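Local coordinates for protein heat-inducible transcription repressor HrcA (Thermotoga maritima, PDB 1STZ) that probably represses the class I heat shock operons grpE-dnaK-dnaJ and groELS by binding DNA as a negative regulator of their transcription, at residues 136-141 with 228-233; 261-266 with 303-308. All coordinates share one frame; numbering follows the deposited sequence.

Contact 1: 136-141 with 228-233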
loop_
_atom_site.group_PDB
_atom_site.type_symbol
_atom_site.label_atom_id
_atom_site.label_comp_id
_atom_site.label_asym_id
_atom_site.label_seq_id
_atom_site.Cartn_x
_atom_site.Cartn_y
_atom_site.Cartn_z
ATOM N N LEU A 136 14.842 13.016 8.008
ATOM C CA LEU A 136 14.403 14.216 8.719
ATOM C C LEU A 136 13.605 15.062 7.750
ATOM O O LEU A 136 14.069 15.321 6.644
ATOM C CB LEU A 136 15.584 15.037 9.218
ATOM C CG LEU A 136 16.508 14.406 10.241
ATOM C CD1 LEU A 136 17.562 15.422 10.607
ATOM C CD2 LEU A 136 15.799 13.908 11.502
ATOM N N ILE A 137 12.396 15.450 8.142
ATOM C CA ILE A 137 11.601 16.428 7.407
ATOM C C ILE A 137 11.399 17.652 8.296
ATOM O O ILE A 137 10.827 17.551 9.374
ATOM C CB ILE A 137 10.232 15.862 7.020
ATOM C CG1 ILE A 137 10.400 14.580 6.191
ATOM C CG2 ILE A 137 9.420 16.905 6.238
ATOM C CD1 ILE A 137 9.122 14.018 5.661
ATOM N N GLU A 138 11.857 18.802 7.822
ATOM C CA GLU A 138 11.597 20.068 8.461
ATOM C C GLU A 138 10.091 20.431 8.358
ATOM O O GLU A 138 9.569 20.565 7.254
ATOM C CB GLU A 138 12.461 21.137 7.808
ATOM C CG GLU A 138 12.641 22.390 8.632
ATOM C CD GLU A 138 13.508 23.433 7.956
ATOM O OE1 GLU A 138 13.651 23.419 6.706
ATOM O OE2 GLU A 138 14.038 24.302 8.684
ATOM N N ARG A 139 9.416 20.561 9.508
ATOM C CA ARG A 139 8.029 21.021 9.590
ATOM C C ARG A 139 7.921 22.492 9.160
ATOM O O ARG A 139 8.879 23.244 9.258
ATOM C CB ARG A 139 7.484 20.870 11.027
ATOM C CG ARG A 139 7.460 19.449 11.543
ATOM C CD ARG A 139 6.821 19.281 12.921
ATOM N NE ARG A 139 6.474 17.884 13.188
ATOM C CZ ARG A 139 7.201 17.002 13.876
ATOM N NH1 ARG A 139 8.388 17.304 14.394
ATOM N NH2 ARG A 139 6.733 15.773 14.040
ATOM N N PRO A 140 6.757 22.928 8.704
ATOM C CA PRO A 140 6.600 24.335 8.336
ATOM C C PRO A 140 6.944 25.228 9.537
ATOM O O PRO A 140 6.619 24.892 10.679
ATOM C CB PRO A 140 5.114 24.436 7.977
ATOM C CG PRO A 140 4.733 23.056 7.616
ATOM C CD PRO A 140 5.500 22.176 8.547
ATOM N N ASN A 141 7.629 26.335 9.278
ATOM C CA ASN A 141 8.059 27.236 10.338
ATOM C C ASN A 141 6.840 27.894 10.977
ATOM O O ASN A 141 6.002 28.445 10.282
ATOM C CB ASN A 141 9.015 28.284 9.768
ATOM C CG ASN A 141 9.860 28.976 10.836
ATOM O OD1 ASN A 141 9.394 29.260 11.954
ATOM N ND2 ASN A 141 11.115 29.259 10.490
ATOM N N VAL A 228 6.515 20.480 19.761
ATOM C CA VAL A 228 6.750 19.769 18.506
ATOM C C VAL A 228 8.186 20.040 18.067
ATOM O O VAL A 228 8.589 21.198 17.887
ATOM C CB VAL A 228 5.813 20.239 17.353
ATOM C CG1 VAL A 228 5.852 19.235 16.197
ATOM C CG2 VAL A 228 4.396 20.423 17.845
ATOM N N GLU A 229 8.941 18.961 17.878
ATOM C CA GLU A 229 10.290 19.038 17.363
ATOM C C GLU A 229 10.235 19.779 16.005
ATOM O O GLU A 229 9.200 19.788 15.321
ATOM C CB GLU A 229 10.867 17.616 17.225
ATOM C CG GLU A 229 11.012 16.855 18.552
ATOM C CD GLU A 229 11.463 15.406 18.396
ATOM O OE1 GLU A 229 11.155 14.600 19.297
ATOM O OE2 GLU A 229 12.149 15.053 17.392
ATOM N N ARG A 230 11.316 20.455 15.644
ATOM C CA ARG A 230 11.336 21.195 14.384
ATOM C C ARG A 230 11.401 20.217 13.204
ATOM O O ARG A 230 10.931 20.522 12.128
ATOM C CB ARG A 230 12.495 22.196 14.331
ATOM C CG ARG A 230 12.031 23.638 14.080
ATOM C CD ARG A 230 12.852 24.355 13.052
ATOM N NE ARG A 230 12.143 25.133 12.041
ATOM C CZ ARG A 230 11.268 24.663 11.172
ATOM N NH1 ARG A 230 10.888 23.392 11.183
ATOM N NH2 ARG A 230 10.745 25.501 10.296
ATOM N N TYR A 231 11.987 19.052 13.432
ATOM C CA TYR A 231 12.078 18.008 12.422
ATOM C C TYR A 231 11.326 16.781 12.869
ATOM O O TYR A 231 11.432 16.396 14.015
ATOM C CB TYR A 231 13.537 17.616 12.177
ATOM C CG TYR A 231 14.339 18.724 11.558
ATOM C CD1 TYR A 231 14.935 19.698 12.354
ATOM C CD2 TYR A 231 14.512 18.798 10.189
ATOM C CE1 TYR A 231 15.667 20.725 11.795
ATOM C CE2 TYR A 231 15.248 19.845 9.607
ATOM C CZ TYR A 231 15.823 20.800 10.422
ATOM O OH TYR A 231 16.551 21.839 9.884
ATOM N N LEU A 232 10.567 16.188 11.951
ATOM C CA LEU A 232 10.014 14.841 12.101
ATOM C C LEU A 232 11.050 13.832 11.618
ATOM O O LEU A 232 11.515 13.937 10.481
ATOM C CB LEU A 232 8.772 14.687 11.223
ATOM C CG LEU A 232 8.175 13.270 11.131
ATOM C CD1 LEU A 232 6.659 13.334 11.039
ATOM C CD2 LEU A 232 8.730 12.456 9.942
ATOM N N ASP A 233 11.395 12.854 12.445
ATOM C CA ASP A 233 12.361 11.828 12.054
ATOM C C ASP A 233 11.695 10.457 11.898
ATOM O O ASP A 233 10.687 10.170 12.518
ATOM C CB ASP A 233 13.523 11.755 13.050
ATOM C CG ASP A 233 13.082 11.384 14.434
ATOM O OD1 ASP A 233 12.443 12.229 15.105
ATOM O OD2 ASP A 233 13.314 10.268 14.948
HETATM O O HOH W 1 11.340 27.996 13.643
#

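Contact 2: 261-266 with 303-308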
loop_
_atom_site.group_PDB
_atom_site.type_symbol
_atom_site.label_atom_id
_atom_site.label_comp_id
_atom_site.label_asym_id
_atom_site.label_seq_id
_atom_site.Cartn_x
_atom_site.Cartn_y
_atom_site.Cartn_z
ATOM N N LYS A 261 22.342 24.923 11.272
ATOM C CA LYS A 261 23.258 25.615 10.374
ATOM C C LYS A 261 24.000 24.620 9.472
ATOM O O LYS A 261 24.118 24.837 8.282
ATOM C CB LYS A 261 24.255 26.436 11.191
ATOM C CG LYS A 261 24.608 27.794 10.605
ATOM C CD LYS A 261 23.690 28.916 11.108
ATOM C CE LYS A 261 24.483 30.147 11.586
ATOM N NZ LYS A 261 25.306 29.905 12.820
ATOM N N PHE A 262 24.493 23.529 10.053
ATOM C CA PHE A 262 25.082 22.446 9.284
ATOM C C PHE A 262 24.073 21.785 8.336
ATOM O O PHE A 262 24.369 21.593 7.162
ATOM C CB PHE A 262 25.720 21.413 10.211
ATOM C CG PHE A 262 26.173 20.187 9.508
ATOM C CD1 PHE A 262 27.250 20.241 8.623
ATOM C CD2 PHE A 262 25.529 18.983 9.709
ATOM C CE1 PHE A 262 27.673 19.092 7.957
ATOM C CE2 PHE A 262 25.930 17.849 9.041
ATOM C CZ PHE A 262 27.010 17.901 8.170
ATOM N N LEU A 263 22.881 21.443 8.812
ATOM C CA LEU A 263 21.876 20.847 7.923
ATOM C C LEU A 263 21.558 21.754 6.748
ATOM O O LEU A 263 21.383 21.280 5.617
ATOM C CB LEU A 263 20.571 20.523 8.658
ATOM C CG LEU A 263 20.520 19.282 9.538
ATOM C CD1 LEU A 263 19.081 19.117 10.064
ATOM C CD2 LEU A 263 20.961 18.032 8.781
ATOM N N GLU A 264 21.466 23.055 7.012
ATOM C CA GLU A 264 21.139 24.022 5.972
ATOM C C GLU A 264 22.244 24.103 4.914
ATOM O O GLU A 264 21.948 24.326 3.739
ATOM C CB GLU A 264 20.863 25.420 6.570
ATOM C CG GLU A 264 19.466 25.530 7.186
ATOM C CD GLU A 264 19.160 26.870 7.856
ATOM O OE1 GLU A 264 20.031 27.768 7.877
ATOM O OE2 GLU A 264 18.022 27.025 8.373
ATOM N N SER A 265 23.500 23.926 5.333
ATOM C CA SER A 265 24.652 23.968 4.428
ATOM C C SER A 265 24.691 22.772 3.472
ATOM O O SER A 265 25.327 22.844 2.435
ATOM C CB SER A 265 25.970 24.022 5.223
ATOM O OG SER A 265 26.342 22.735 5.723
ATOM N N LEU A 266 24.030 21.680 3.842
ATOM C CA LEU A 266 23.945 20.493 3.001
ATOM C C LEU A 266 23.085 20.705 1.762
ATOM O O LEU A 266 23.351 20.138 0.691
ATOM C CB LEU A 266 23.375 19.307 3.791
ATOM C CG LEU A 266 24.220 18.798 4.954
ATOM C CD1 LEU A 266 23.479 17.731 5.716
ATOM C CD2 LEU A 266 25.543 18.239 4.459
ATOM N N SER A 303 13.007 21.765 4.318
ATOM C CA SER A 303 13.934 20.813 3.737
ATOM C C SER A 303 13.669 19.370 4.208
ATOM O O SER A 303 13.143 19.130 5.305
ATOM C CB SER A 303 15.359 21.231 4.082
ATOM O OG SER A 303 15.616 22.510 3.519
ATOM N N VAL A 304 14.023 18.423 3.343
ATOM C CA VAL A 304 13.972 16.995 3.616
ATOM C C VAL A 304 15.372 16.405 3.464
ATOM O O VAL A 304 16.084 16.738 2.526
ATOM C CB VAL A 304 13.045 16.280 2.624
ATOM C CG1 VAL A 304 12.937 14.795 2.939
ATOM C CG2 VAL A 304 11.664 16.924 2.624
ATOM N N TYR A 305 15.739 15.521 4.382
ATOM C CA TYR A 305 17.037 14.856 4.398
ATOM C C TYR A 305 16.858 13.351 4.525
ATOM O O TYR A 305 16.098 12.893 5.367
ATOM C CB TYR A 305 17.875 15.343 5.571
ATOM C CG TYR A 305 18.082 16.831 5.586
ATOM C CD1 TYR A 305 17.152 17.666 6.170
ATOM C CD2 TYR A 305 19.216 17.400 5.021
ATOM C CE1 TYR A 305 17.341 19.040 6.191
ATOM C CE2 TYR A 305 19.406 18.762 5.028
ATOM C CZ TYR A 305 18.469 19.581 5.619
ATOM O OH TYR A 305 18.669 20.946 5.657
ATOM N N LEU A 306 17.546 12.601 3.664
ATOM C CA LEU A 306 17.659 11.146 3.754
ATOM C C LEU A 306 19.132 10.763 3.989
ATOM O O LEU A 306 19.994 10.996 3.134
ATOM C CB LEU A 306 17.227 10.541 2.423
ATOM C CG LEU A 306 16.772 9.090 2.279
ATOM C CD1 LEU A 306 17.361 8.461 1.049
ATOM C CD2 LEU A 306 16.952 8.216 3.492
ATOM N N PHE A 307 19.406 10.138 5.111
ATOM C CA PHE A 307 20.733 9.662 5.443
ATOM C C PHE A 307 20.740 8.150 5.333
ATOM O O PHE A 307 19.882 7.488 5.886
ATOM C CB PHE A 307 21.114 10.054 6.870
ATOM C CG PHE A 307 21.252 11.522 7.081
ATOM C CD1 PHE A 307 20.184 12.268 7.551
ATOM C CD2 PHE A 307 22.464 12.152 6.863
ATOM C CE1 PHE A 307 20.322 13.646 7.776
ATOM C CE2 PHE A 307 22.598 13.500 7.070
ATOM C CZ PHE A 307 21.512 14.254 7.526
ATOM N N THR A 308 21.721 7.610 4.616
ATOM C CA THR A 308 21.960 6.176 4.573
ATOM C C THR A 308 23.435 5.955 4.690
ATOM O O THR A 308 24.211 6.893 4.611
ATOM C CB THR A 308 21.491 5.578 3.213
ATOM O OG1 THR A 308 22.177 6.224 2.129
ATOM C CG2 THR A 308 20.007 5.859 2.944
#

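Contact 1: 136-141 with 228-233
Arg139 reaches across to the segment leading into strand 231-234, lying between Val228 and Leu232. Its CB and CG run past Arg230 O, which also accepts a hydrogen bond from Arg139 N at 3.0 Å. The chain is extended from CG to NE, and CD lies 3.4 Å from Val228 CG1. At the guanidinium, Val228 CG1 lies over one face and Leu232 CB over the opposite one, both toward the rim. At the tip, NH1 donates to Glu229 O over 2.8 Å, meeting that oxygen from above its carbonyl plane, and NH2 turns to a salt bridge with Glu117.

Arg230 bonds back to the backbone of Arg139. Its chain, bent at chi2 and chi3, brings NH1 and NH2 end-on to the single oxygen Arg139 O, at 2.8 Å and 3.1 Å respectively, with that oxygen in the guanidinium plane. Glu138 OE2 sits above the centre of this group, a long salt bridge of charge alone; OE1 is taken by the backbone N of Ser303. The Glu138 carboxylate is nearly parallel to the Tyr231 ring, 3° between the planes, and Glu138 CB packs 3.6 Å from Tyr231 CE2.

Behind the arginines the strands pair regularly: Ile137 and Leu232 form a hydrogen-bonded pair, flanked by the non-hydrogen-bonded pairs Leu136-Asp233 and Glu138-Tyr231. Ile137 and Leu232 point to the face lined by helix 116-131, Leu136 and Tyr231 to that of helix 260-266. This is an antiparallel edge pairing in the five-stranded sheet of the HrcA C-terminal domain, whose family belongs to the GAF clan.

Contact 2: 261-266 with 303-308
Leu263 and Tyr305 carry both the polar and the apolar part of this helix-on-strand contact. The one hydrogen bond between the segments runs from Tyr305 OH to Leu263 O, 2.7 Å away. The hydroxyl stands almost perpendicularly above the carbonyl plane, 80° out of it, whereas Leu266 N reaches the same oxygen from the opposite face. Two donors thus grip one helix carbonyl, and the buried phenol has its polar tip satisfied.

The CH-pi contact comes from the other part of the same leucine. With CG anti to the carbonyl carbon (chi1 -77°), Leu263 sends CD2 over the centre of the Tyr305 ring, 4.2 Å from its centroid, while its CB stays close to CZ.

Apolar packing does the rest. Leu263 CD2 also meets the edge of the Phe307 ring, 4.0 Å from CZ, and so bridges the two aromatic residues. Leu266 approaches the Tyr305 ring at its edge, CB lying 4.2 Å from CE2, and its CD1 comes loosely up to Phe307 CZ.

The axes of segments 261-266 and 303-308 run at 87° to each other and come within 9.8 Å. Strand 299-309 runs between 134-138 and 287-296 in the sheet; Tyr305 and Phe307 face helix 260-266, while Val304 and Leu306 pack on the other side against helices 116-131 and 314-334.

The centres of contacts 1 and 2 lie about 12 Å apart, and both reach the same five-stranded antiparallel sheet. Contact 1 joins a strand at one edge of it within this chain, 231-234, to strand 134-138; contact 2 lays helix 260-266 on the next strand, 299-309. They meet directly through the probable backbone hydrogen bonds Leu136 O to Tyr305 N and Glu138 N to Ser303 O, each 2.8 Å, and Tyr231 CZ packs 3.7 Å from Leu263 CD1. In sequence, both segments of contact 1 precede both of contact 2. Distant parts of the C-terminal family region are thereby gathered into one layered core, with no other chain touching either contact.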